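Local structure of CS6 fimbrial subunit B, CS6 fimbrial subunit A (Escherichia coli, 4B9G) at residues P46-T57 / H133-N141; N79-A90 / S108-E119. The protein forms, once completed by a donor strand, a pilin building block of the CS6 colonization factor, which probably helps enterotoxigenic Escherichia coli adhere to host cells. One frame throughout, in Å; residues are numbered along the deposited sequence.

How the interactions relate
Both interactions are antiparallel strand pairings with an apolar face and a more polar one, and along the chain interaction 2 is nested within the loop closed by interaction 1. Their apolar faces meet: Ile54 packs on Phe111, Leu134 on Ile84, and Pro56 on both Tyr82 and Ile84, so the two ribbons share a buried core. Interaction 2 lies nearer the middle of the molecule, its centre about 6 Å from the chain centre against about 12 Å. Interaction 1 is mostly backbone pairing and hydrocarbon contact, whereas interaction 2 adds, on its opposite face and at its ends, a salt bridge, more side-chain hydrogen bonds and bridging waters.

Interaction 1. Residues P46-T57 / H133-N141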
loop_
_atom_site.group_PDB
_atom_site.type_symbol
_atom_site.label_atom_id
_atom_site.label_comp_id
_atom_site.label_asym_id
_atom_site.label_seq_id
_atom_site.Cartn_x
_atom_site.Cartn_y
_atom_site.Cartn_z
ATOM N N PRO A 46 0.248 -12.159 12.782
ATOM C CA PRO A 46 -0.310 -12.972 13.862
ATOM C C PRO A 46 0.030 -14.439 13.692
ATOM O O PRO A 46 0.212 -14.944 12.590
ATOM C CB PRO A 46 -1.823 -12.791 13.693
ATOM C CG PRO A 46 -1.991 -11.547 12.900
ATOM C CD PRO A 46 -0.809 -11.508 11.992
ATOM N N ALA A 47 0.074 -15.160 14.805
ATOM C CA ALA A 47 0.257 -16.605 14.757
ATOM C C ALA A 47 -0.848 -17.192 13.882
ATOM O O ALA A 47 -2.004 -16.776 13.974
ATOM C CB ALA A 47 0.207 -17.198 16.152
ATOM N N GLY A 48 -0.494 -18.145 13.022
ATOM C CA GLY A 48 -1.460 -18.766 12.136
ATOM C C GLY A 48 -1.503 -18.167 10.736
ATOM O O GLY A 48 -2.158 -18.729 9.856
ATOM N N VAL A 49 -0.831 -17.039 10.519
ATOM C CA VAL A 49 -0.788 -16.428 9.197
ATOM C C VAL A 49 0.512 -16.836 8.519
ATOM O O VAL A 49 1.608 -16.583 9.038
ATOM C CB VAL A 49 -0.905 -14.905 9.297
ATOM C CG1 VAL A 49 -0.675 -14.271 7.937
ATOM C CG2 VAL A 49 -2.276 -14.537 9.871
ATOM N N SER A 50 0.433 -17.445 7.371
ATOM C CA SER A 50 1.514 -17.914 6.551
ATOM C C SER A 50 1.909 -17.039 5.400
ATOM O O SER A 50 3.032 -17.108 4.949
ATOM C CB SER A 50 1.282 -19.339 6.032
ATOM O OG SER A 50 0.952 -20.208 7.021
ATOM N N ALA A 51 0.979 -16.222 4.918
ATOM C CA ALA A 51 1.238 -15.384 3.751
ATOM C C ALA A 51 0.399 -14.119 3.809
ATOM O O ALA A 51 -0.670 -14.084 4.441
ATOM C CB ALA A 51 0.972 -16.146 2.454
ATOM N N VAL A 52 0.899 -13.093 3.130
ATOM C CA VAL A 52 0.282 -11.779 3.064
ATOM C C VAL A 52 0.199 -11.305 1.620
ATOM O O VAL A 52 1.144 -11.470 0.867
ATOM C CB VAL A 52 1.109 -10.744 3.888
ATOM C CG1 VAL A 52 0.637 -9.308 3.640
ATOM C CG2 VAL A 52 1.052 -11.101 5.373
ATOM N N LYS A 53 -0.876 -10.672 1.228
ATOM C CA LYS A 53 -1.096 -9.856 0.054
ATOM C C LYS A 53 -1.258 -8.415 0.492
ATOM O O LYS A 53 -1.997 -8.141 1.441
ATOM C CB LYS A 53 -2.319 -10.286 -0.711
ATOM C CG LYS A 53 -2.700 -9.564 -1.913
ATOM C CD LYS A 53 -3.914 -10.074 -2.601
ATOM C CE LYS A 53 -4.237 -9.445 -3.853
ATOM N NZ LYS A 53 -5.505 -10.009 -4.358
ATOM N N ILE A 54 -0.588 -7.507 -0.210
ATOM C CA ILE A 54 -0.701 -6.077 0.079
ATOM C C ILE A 54 -0.660 -5.328 -1.252
ATOM O O ILE A 54 0.375 -5.297 -1.920
ATOM C CB ILE A 54 0.373 -5.619 1.106
ATOM C CG1 ILE A 54 0.274 -4.117 1.322
ATOM C CG2 ILE A 54 1.797 -6.048 0.719
ATOM C CD1 ILE A 54 1.114 -3.614 2.464
ATOM N N VAL A 55 -1.749 -4.768 -1.685
ATOM C CA VAL A 55 -1.982 -4.206 -2.974
ATOM C C VAL A 55 -2.976 -3.032 -2.921
ATOM O O VAL A 55 -3.982 -3.139 -2.252
ATOM C CB VAL A 55 -2.418 -5.314 -3.983
ATOM C CG1 VAL A 55 -3.707 -5.803 -3.642
ATOM C CG2 VAL A 55 -2.484 -4.844 -5.332
ATOM N N PRO A 56 -2.662 -1.901 -3.595
ATOM C CA PRO A 56 -3.687 -0.852 -3.621
ATOM C C PRO A 56 -4.990 -1.384 -4.187
ATOM O O PRO A 56 -5.000 -2.180 -5.127
ATOM C CB PRO A 56 -3.066 0.196 -4.550
ATOM C CG PRO A 56 -1.558 -0.061 -4.440
ATOM C CD PRO A 56 -1.455 -1.541 -4.358
ATOM N N THR A 57 -6.081 -0.933 -3.663
ATOM C CA THR A 57 -7.378 -1.171 -4.172
ATOM C C THR A 57 -7.516 -0.599 -5.562
ATOM O O THR A 57 -6.962 0.428 -5.908
ATOM C CB THR A 57 -8.351 -0.703 -3.128
ATOM O OG1 THR A 57 -7.870 -1.217 -1.853
ATOM C CG2 THR A 57 -9.623 -1.235 -3.380
ATOM N N HIS A 133 -7.545 3.467 -0.816
ATOM C CA HIS A 133 -7.603 2.288 0.035
ATOM C C HIS A 133 -6.516 1.316 -0.363
ATOM O O HIS A 133 -6.103 1.272 -1.521
ATOM C CB HIS A 133 -8.953 1.588 -0.068
ATOM C CG HIS A 133 -10.066 2.359 0.569
ATOM N ND1 HIS A 133 -10.705 3.392 -0.080
ATOM C CD2 HIS A 133 -10.640 2.274 1.792
ATOM C CE1 HIS A 133 -11.625 3.907 0.714
ATOM N NE2 HIS A 133 -11.620 3.239 1.851
ATOM N N LEU A 134 -6.079 0.539 0.627
ATOM C CA LEU A 134 -5.045 -0.470 0.459
ATOM C C LEU A 134 -5.625 -1.804 0.923
ATOM O O LEU A 134 -6.068 -1.918 2.061
ATOM C CB LEU A 134 -3.843 -0.121 1.333
ATOM C CG LEU A 134 -2.706 -1.132 1.310
ATOM C CD1 LEU A 134 -1.962 -1.148 -0.032
ATOM C CD2 LEU A 134 -1.763 -0.845 2.449
ATOM N N THR A 135 -5.613 -2.808 0.052
ATOM C CA THR A 135 -6.046 -4.150 0.410
ATOM C C THR A 135 -4.889 -4.893 1.071
ATOM O O THR A 135 -3.801 -5.014 0.504
ATOM C CB THR A 135 -6.475 -4.957 -0.815
ATOM O OG1 THR A 135 -7.567 -4.289 -1.471
ATOM C CG2 THR A 135 -6.851 -6.385 -0.422
ATOM N N VAL A 136 -5.137 -5.397 2.284
ATOM C CA VAL A 136 -4.237 -6.340 2.936
ATOM C C VAL A 136 -5.038 -7.603 3.209
ATOM O O VAL A 136 -6.164 -7.547 3.716
ATOM C CB VAL A 136 -3.647 -5.790 4.255
ATOM C CG1 VAL A 136 -2.692 -6.800 4.890
ATOM C CG2 VAL A 136 -2.958 -4.439 4.037
ATOM N N SER A 137 -4.473 -8.745 2.829
ATOM C CA SER A 137 -5.101 -10.038 3.058
ATOM C C SER A 137 -4.101 -10.984 3.716
ATOM O O SER A 137 -2.909 -10.968 3.403
ATOM C CB SER A 137 -5.608 -10.661 1.758
ATOM O OG SER A 137 -6.475 -9.757 1.093
ATOM N N PHE A 138 -4.616 -11.797 4.643
ATOM C CA PHE A 138 -3.855 -12.811 5.358
ATOM C C PHE A 138 -4.341 -14.199 4.921
ATOM O O PHE A 138 -5.544 -14.416 4.744
ATOM C CB PHE A 138 -4.073 -12.689 6.869
ATOM C CG PHE A 138 -3.436 -11.473 7.523
ATOM C CD1 PHE A 138 -2.487 -10.685 6.889
ATOM C CD2 PHE A 138 -3.771 -11.160 8.826
ATOM C CE1 PHE A 138 -1.891 -9.605 7.553
ATOM C CE2 PHE A 138 -3.173 -10.108 9.493
ATOM C CZ PHE A 138 -2.230 -9.330 8.856
ATOM N N TYR A 139 -3.405 -15.142 4.803
ATOM C CA TYR A 139 -3.670 -16.499 4.328
ATOM C C TYR A 139 -3.055 -17.523 5.267
ATOM O O TYR A 139 -2.013 -17.277 5.895
ATOM C CB TYR A 139 -3.052 -16.740 2.940
ATOM C CG TYR A 139 -3.571 -15.789 1.899
ATOM C CD1 TYR A 139 -3.031 -14.510 1.786
ATOM C CD2 TYR A 139 -4.608 -16.139 1.039
ATOM C CE1 TYR A 139 -3.509 -13.610 0.866
ATOM C CE2 TYR A 139 -5.092 -15.223 0.099
ATOM C CZ TYR A 139 -4.536 -13.955 0.028
ATOM O OH TYR A 139 -4.972 -13.018 -0.882
ATOM N N SER A 140 -3.666 -18.699 5.308
ATOM C CA SER A 140 -3.033 -19.878 5.873
ATOM C C SER A 140 -2.704 -20.818 4.707
ATOM O O SER A 140 -3.416 -20.828 3.718
ATOM C CB SER A 140 -4.005 -20.570 6.808
ATOM O OG SER A 140 -5.097 -21.064 6.061
ATOM N N ASN A 141 -1.703 -21.623 4.789
ATOM C CA ASN A 141 -1.369 -22.549 3.759
ATOM C C ASN A 141 -1.203 -23.880 4.446
ATOM O O ASN A 141 -0.173 -24.145 4.983
ATOM C CB ASN A 141 -0.210 -22.079 2.887
ATOM C CG ASN A 141 0.074 -23.040 1.729
ATOM O OD1 ASN A 141 0.487 -24.176 1.946
ATOM N ND2 ASN A 141 -0.162 -22.590 0.527
#
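Tyr139 lays its ring along strand 51-56, edge first: Ala51 O and Lys53 N lie in the ring plane. With CG beside its own backbone N (chi1 -59°), the ring reaches Lys53, whose extended chain crosses it obliquely, CD lying 3.6 Å from Tyr139 OH. Below this contact Lys53 pairs with Ser137 through two nearly straight bonds, Lys53 N to Ser137 O at 3.0 Å and Ser137 N to Lys53 O at 2.9 Å. Phe138 points to the opposite, buried face. Pro46 CD approaches its CE2 at 3.7 Å, Val49 CG2 its CD2 at 3.8 Å, and Val52 CG2 its CD1 at 3.9 Å, so the loop and the strand after it both pack on one ring. Where they join, Ser50 N (2.9 Å) and, weakly, Ala51 N both donate to Tyr139 O, a classic beta bulge at the mouth of the pairing. Both segments belong to the subunit B part; the other edge of 133-141 pairs with 145-160, the fused strand carrying subunit A sequence, whose Asn153 and Thr151 bond Thr135 OG1 and Ser137 OG. The arrangement is an antiparallel ribbon of the immunoglobulin-like pilin sandwich, here completed by the fused donor strand of subunit A.

Interaction 2. Residues N79-A90 / S108-E119; sequences NMNYYIRKDSGA and SYTFSAIYTGGE
Tyr83 lies across Ile114, with Ile114 CB over one face of the ring, 3.9 Å from its centroid, while Thr116 CG2 meets the ring edge at CD2 (3.3 Å). With CG between the backbone N and carbonyl carbon (chi1 64°), the ring leans over Ile114. Along the same face, the guanidinium of Arg85 turns a flat side to Ile114 CD1, which sits 3.4 Å above its plane. Its edge is held by Asp87 in a side-on grip: NE gives OD1 a 2.8 Å bond on the syn lone pair, and NH2 gives OD2 a longer one. Ser112 OG donates to Asp87 OD2 at 2.9 Å from above the carboxylate plane, tying this ion pair to strand 108-119. Asp87 and Ser88 form a classic beta bulge opposite Thr110, whose O accepts from both backbone nitrogens. Past it, Gly89 CA lies over the Tyr109 ring and Ala90 O in its plane; Tyr109 OH donates to Ala90 O at 2.6 Å, on a lone pair of that oxygen, and also bonds Lys104 N. A water joins Asn81 ND2 to Glu119 OE2. On the buried face, Ala113 CB touches Tyr82 CD2 at 3.4 Å, and Ile84 CG2 packs on Phe111. Mainly apolar and aromatic groups thus face the core, where Tyr39 OH meets Tyr82 OH, while at the exposed bulge Asp87, held by Arg85 and Ser112, probably stays ionised.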
loop_
_atom_site.group_PDB
_atom_site.type_symbol
_atom_site.label_atom_id
_atom_site.label_comp_id
_atom_site.label_asym_id
_atom_site.label_seq_id
_atom_site.Cartn_x
_atom_site.Cartn_y
_atom_site.Cartn_z
ATOM N N ASN A 79 -4.690 13.334 -9.025
ATOM C CA ASN A 79 -4.386 12.087 -8.348
ATOM C C ASN A 79 -2.901 11.751 -8.462
ATOM O O ASN A 79 -2.188 12.270 -9.327
ATOM C CB ASN A 79 -5.268 10.964 -8.895
ATOM C CG ASN A 79 -5.083 10.769 -10.385
ATOM O OD1 ASN A 79 -3.983 10.513 -10.855
ATOM N ND2 ASN A 79 -6.146 10.957 -11.138
ATOM N N MET A 80 -2.458 10.901 -7.542
ATOM C CA MET A 80 -1.075 10.443 -7.452
ATOM C C MET A 80 -1.042 8.938 -7.661
ATOM O O MET A 80 -1.763 8.205 -6.989
ATOM C CB MET A 80 -0.511 10.774 -6.070
ATOM C CG MET A 80 -0.543 12.254 -5.731
ATOM S SD MET A 80 0.065 12.503 -4.062
ATOM C CE MET A 80 -0.028 14.292 -3.924
ATOM N N ASN A 81 -0.169 8.484 -8.552
ATOM C CA ASN A 81 0.074 7.073 -8.777
ATOM C C ASN A 81 1.201 6.556 -7.882
ATOM O O ASN A 81 2.181 7.270 -7.647
ATOM C CB ASN A 81 0.494 6.838 -10.226
ATOM C CG ASN A 81 -0.567 7.209 -11.221
ATOM O OD1 ASN A 81 -1.744 7.040 -10.974
ATOM N ND2 ASN A 81 -0.142 7.720 -12.364
ATOM N N TYR A 82 1.096 5.311 -7.415
ATOM C CA TYR A 82 2.126 4.758 -6.547
ATOM C C TYR A 82 2.129 3.237 -6.595
ATOM O O TYR A 82 1.149 2.624 -7.003
ATOM C CB TYR A 82 1.944 5.227 -5.095
ATOM C CG TYR A 82 0.767 4.605 -4.382
ATOM C CD1 TYR A 82 -0.519 5.125 -4.498
ATOM C CD2 TYR A 82 0.943 3.489 -3.574
ATOM C CE1 TYR A 82 -1.586 4.550 -3.830
ATOM C CE2 TYR A 82 -0.115 2.918 -2.886
ATOM C CZ TYR A 82 -1.376 3.450 -3.011
ATOM O OH TYR A 82 -2.414 2.890 -2.280
ATOM N N TYR A 83 3.223 2.642 -6.117
ATOM C CA TYR A 83 3.289 1.204 -5.890
ATOM C C TYR A 83 3.786 0.937 -4.462
ATOM O O TYR A 83 4.352 1.822 -3.798
ATOM C CB TYR A 83 4.206 0.490 -6.897
ATOM C CG TYR A 83 5.647 0.878 -6.824
ATOM C CD1 TYR A 83 6.526 0.227 -5.972
ATOM C CD2 TYR A 83 6.125 1.930 -7.605
ATOM C CE1 TYR A 83 7.864 0.612 -5.927
ATOM C CE2 TYR A 83 7.443 2.313 -7.567
ATOM C CZ TYR A 83 8.308 1.660 -6.730
ATOM O OH TYR A 83 9.639 2.005 -6.697
ATOM N N ILE A 84 3.594 -0.292 -3.997
ATOM C CA ILE A 84 4.029 -0.710 -2.665
ATOM C C ILE A 84 5.394 -1.418 -2.720
ATOM O O ILE A 84 5.584 -2.381 -3.483
ATOM C CB ILE A 84 2.972 -1.669 -2.030
ATOM C CG1 ILE A 84 1.665 -0.906 -1.778
ATOM C CG2 ILE A 84 3.513 -2.331 -0.764
ATOM C CD1 ILE A 84 1.687 0.092 -0.623
ATOM N N ARG A 85 6.332 -0.947 -1.899
ATOM C CA ARG A 85 7.669 -1.514 -1.733
ATOM C C ARG A 85 7.775 -2.087 -0.310
ATOM O O ARG A 85 7.362 -1.424 0.656
ATOM C CB ARG A 85 8.714 -0.407 -1.919
ATOM C CG ARG A 85 10.144 -0.895 -1.883
ATOM C CD ARG A 85 11.155 0.228 -2.094
ATOM N NE ARG A 85 11.217 1.095 -0.922
ATOM C CZ ARG A 85 11.501 2.397 -0.941
ATOM N NH1 ARG A 85 11.763 3.038 -2.066
ATOM N NH2 ARG A 85 11.494 3.065 0.195
ATOM N N LYS A 86 8.321 -3.296 -0.172
ATOM C CA LYS A 86 8.606 -3.825 1.166
ATOM C C LYS A 86 9.928 -3.261 1.665
ATOM O O LYS A 86 10.947 -3.394 0.980
ATOM C CB LYS A 86 8.672 -5.352 1.134
ATOM C CG LYS A 86 8.899 -5.960 2.510
ATOM C CD LYS A 86 8.812 -7.496 2.536
ATOM C CE LYS A 86 9.857 -8.218 1.702
ATOM N NZ LYS A 86 11.210 -8.049 2.264
ATOM N N ASP A 87 9.903 -2.666 2.853
ATOM C CA ASP A 87 11.095 -2.096 3.468
ATOM C C ASP A 87 11.686 -2.879 4.643
ATOM O O ASP A 87 12.829 -2.605 5.034
ATOM C CB ASP A 87 10.869 -0.637 3.847
ATOM C CG ASP A 87 10.847 0.278 2.625
ATOM O OD1 ASP A 87 11.410 -0.088 1.573
ATOM O OD2 ASP A 87 10.287 1.382 2.714
ATOM N N SER A 88 10.973 -3.849 5.191
ATOM C CA SER A 88 11.574 -4.765 6.167
ATOM C C SER A 88 10.687 -5.984 6.334
ATOM O O SER A 88 9.488 -5.947 6.066
ATOM C CB SER A 88 11.823 -4.110 7.524
ATOM O OG SER A 88 10.590 -3.834 8.149
ATOM N N GLY A 89 11.306 -7.067 6.799
ATOM C CA GLY A 89 10.638 -8.335 7.053
ATOM C C GLY A 89 10.997 -9.379 6.003
ATOM O O GLY A 89 11.008 -9.081 4.808
ATOM N N ALA A 90 11.292 -10.608 6.403
ATOM C CA ALA A 90 11.809 -11.611 5.471
ATOM C C ALA A 90 10.754 -12.153 4.504
ATOM O O ALA A 90 9.622 -12.451 4.907
ATOM C CB ALA A 90 12.417 -12.764 6.249
ATOM N N SER A 108 7.827 -8.583 12.362
ATOM C CA SER A 108 7.262 -7.328 11.867
ATOM C C SER A 108 7.686 -7.029 10.420
ATOM O O SER A 108 8.805 -7.338 10.006
ATOM C CB SER A 108 7.671 -6.179 12.790
ATOM O OG SER A 108 6.937 -6.200 14.006
ATOM N N TYR A 109 6.770 -6.417 9.674
ATOM C CA TYR A 109 6.978 -6.031 8.280
ATOM C C TYR A 109 6.639 -4.555 8.112
ATOM O O TYR A 109 5.695 -4.033 8.725
ATOM C CB TYR A 109 6.080 -6.872 7.335
ATOM C CG TYR A 109 6.547 -8.291 7.217
ATOM C CD1 TYR A 109 6.386 -9.181 8.269
ATOM C CD2 TYR A 109 7.254 -8.724 6.097
ATOM C CE1 TYR A 109 6.878 -10.476 8.194
ATOM C CE2 TYR A 109 7.762 -10.026 6.024
ATOM C CZ TYR A 109 7.593 -10.887 7.091
ATOM O OH TYR A 109 8.102 -12.163 7.055
ATOM N N THR A 110 7.405 -3.876 7.270
ATOM C CA THR A 110 7.097 -2.510 6.901
ATOM C C THR A 110 7.095 -2.381 5.392
ATOM O O THR A 110 7.835 -3.079 4.693
ATOM C CB THR A 110 8.061 -1.482 7.514
ATOM O OG1 THR A 110 9.371 -1.694 6.999
ATOM C CG2 THR A 110 8.052 -1.560 9.049
ATOM N N PHE A 111 6.242 -1.490 4.901
ATOM C CA PHE A 111 6.084 -1.222 3.480
ATOM C C PHE A 111 5.942 0.283 3.286
ATOM O O PHE A 111 5.545 1.008 4.219
ATOM C CB PHE A 111 4.837 -1.918 2.903
ATOM C CG PHE A 111 4.796 -3.419 3.115
ATOM C CD1 PHE A 111 4.354 -3.958 4.319
ATOM C CD2 PHE A 111 5.170 -4.295 2.092
ATOM C CE1 PHE A 111 4.307 -5.315 4.506
ATOM C CE2 PHE A 111 5.121 -5.672 2.276
ATOM C CZ PHE A 111 4.682 -6.185 3.476
ATOM N N SER A 112 6.215 0.810 2.133
ATOM C CA SER A 112 6.120 2.142 1.701
ATOM C C SER A 112 5.332 2.265 0.384
ATOM O O SER A 112 5.513 1.446 -0.520
ATOM C CB SER A 112 7.484 2.811 1.640
ATOM O OG SER A 112 8.205 2.095 0.792
ATOM N N ALA A 113 4.498 3.296 0.280
ATOM C CA ALA A 113 3.846 3.695 -0.965
ATOM C C ALA A 113 4.746 4.685 -1.683
ATOM O O ALA A 113 5.032 5.763 -1.142
ATOM C CB ALA A 113 2.491 4.343 -0.650
ATOM N N ILE A 114 5.204 4.316 -2.871
ATOM C CA ILE A 114 6.227 5.061 -3.604
ATOM C C ILE A 114 5.622 5.766 -4.824
ATOM O O ILE A 114 5.064 5.116 -5.713
ATOM C CB ILE A 114 7.358 4.117 -4.073
ATOM C CG1 ILE A 114 7.947 3.352 -2.876
ATOM C CG2 ILE A 114 8.421 4.893 -4.835
ATOM C CD1 ILE A 114 8.460 4.237 -1.778
ATOM N N TYR A 115 5.731 7.093 -4.848
ATOM C CA TYR A 115 5.175 7.923 -5.917
ATOM C C TYR A 115 5.852 7.646 -7.252
ATOM O O TYR A 115 7.094 7.641 -7.352
ATOM C CB TYR A 115 5.359 9.390 -5.528
ATOM C CG TYR A 115 4.806 10.370 -6.527
ATOM C CD1 TYR A 115 3.453 10.716 -6.541
ATOM C CD2 TYR A 115 5.631 10.961 -7.479
ATOM C CE1 TYR A 115 2.942 11.612 -7.461
ATOM C CE2 TYR A 115 5.121 11.880 -8.411
ATOM C CZ TYR A 115 3.773 12.206 -8.386
ATOM O OH TYR A 115 3.267 13.078 -9.317
ATOM N N THR A 116 5.033 7.471 -8.288
ATOM C CA THR A 116 5.542 7.198 -9.632
ATOM C C THR A 116 5.072 8.176 -10.699
ATOM O O THR A 116 5.486 8.062 -11.849
ATOM C CB THR A 116 5.121 5.815 -10.130
ATOM O OG1 THR A 116 3.691 5.745 -10.205
ATOM C CG2 THR A 116 5.617 4.768 -9.247
ATOM N N GLY A 117 4.201 9.114 -10.343
ATOM C CA GLY A 117 3.641 10.054 -11.311
ATOM C C GLY A 117 2.199 10.359 -10.966
ATOM O O GLY A 117 1.746 9.995 -9.893
ATOM N N GLY A 118 1.460 11.005 -11.859
ATOM C CA GLY A 118 0.078 11.305 -11.559
ATOM C C GLY A 118 -0.550 12.219 -12.577
ATOM O O GLY A 118 -0.000 12.468 -13.640
ATOM N N GLU A 119 -1.741 12.693 -12.227
ATOM C CA GLU A 119 -2.535 13.599 -13.033
ATOM C C GLU A 119 -2.734 14.891 -12.240
ATOM O O GLU A 119 -3.260 14.891 -11.116
ATOM C CB GLU A 119 -3.890 12.961 -13.364
ATOM C CG GLU A 119 -3.802 11.659 -14.146
ATOM C CD GLU A 119 -3.158 11.827 -15.516
ATOM O OE1 GLU A 119 -3.329 12.904 -16.134
ATOM O OE2 GLU A 119 -2.488 10.874 -15.979
HETATM O O HOH W 1 2.534 7.621 -13.637
HETATM O O HOH W 2 -1.535 8.534 -14.809
HETATM O O HOH W 3 8.308 1.477 5.292
HETATM O O HOH W 4 10.743 -11.456 9.136
#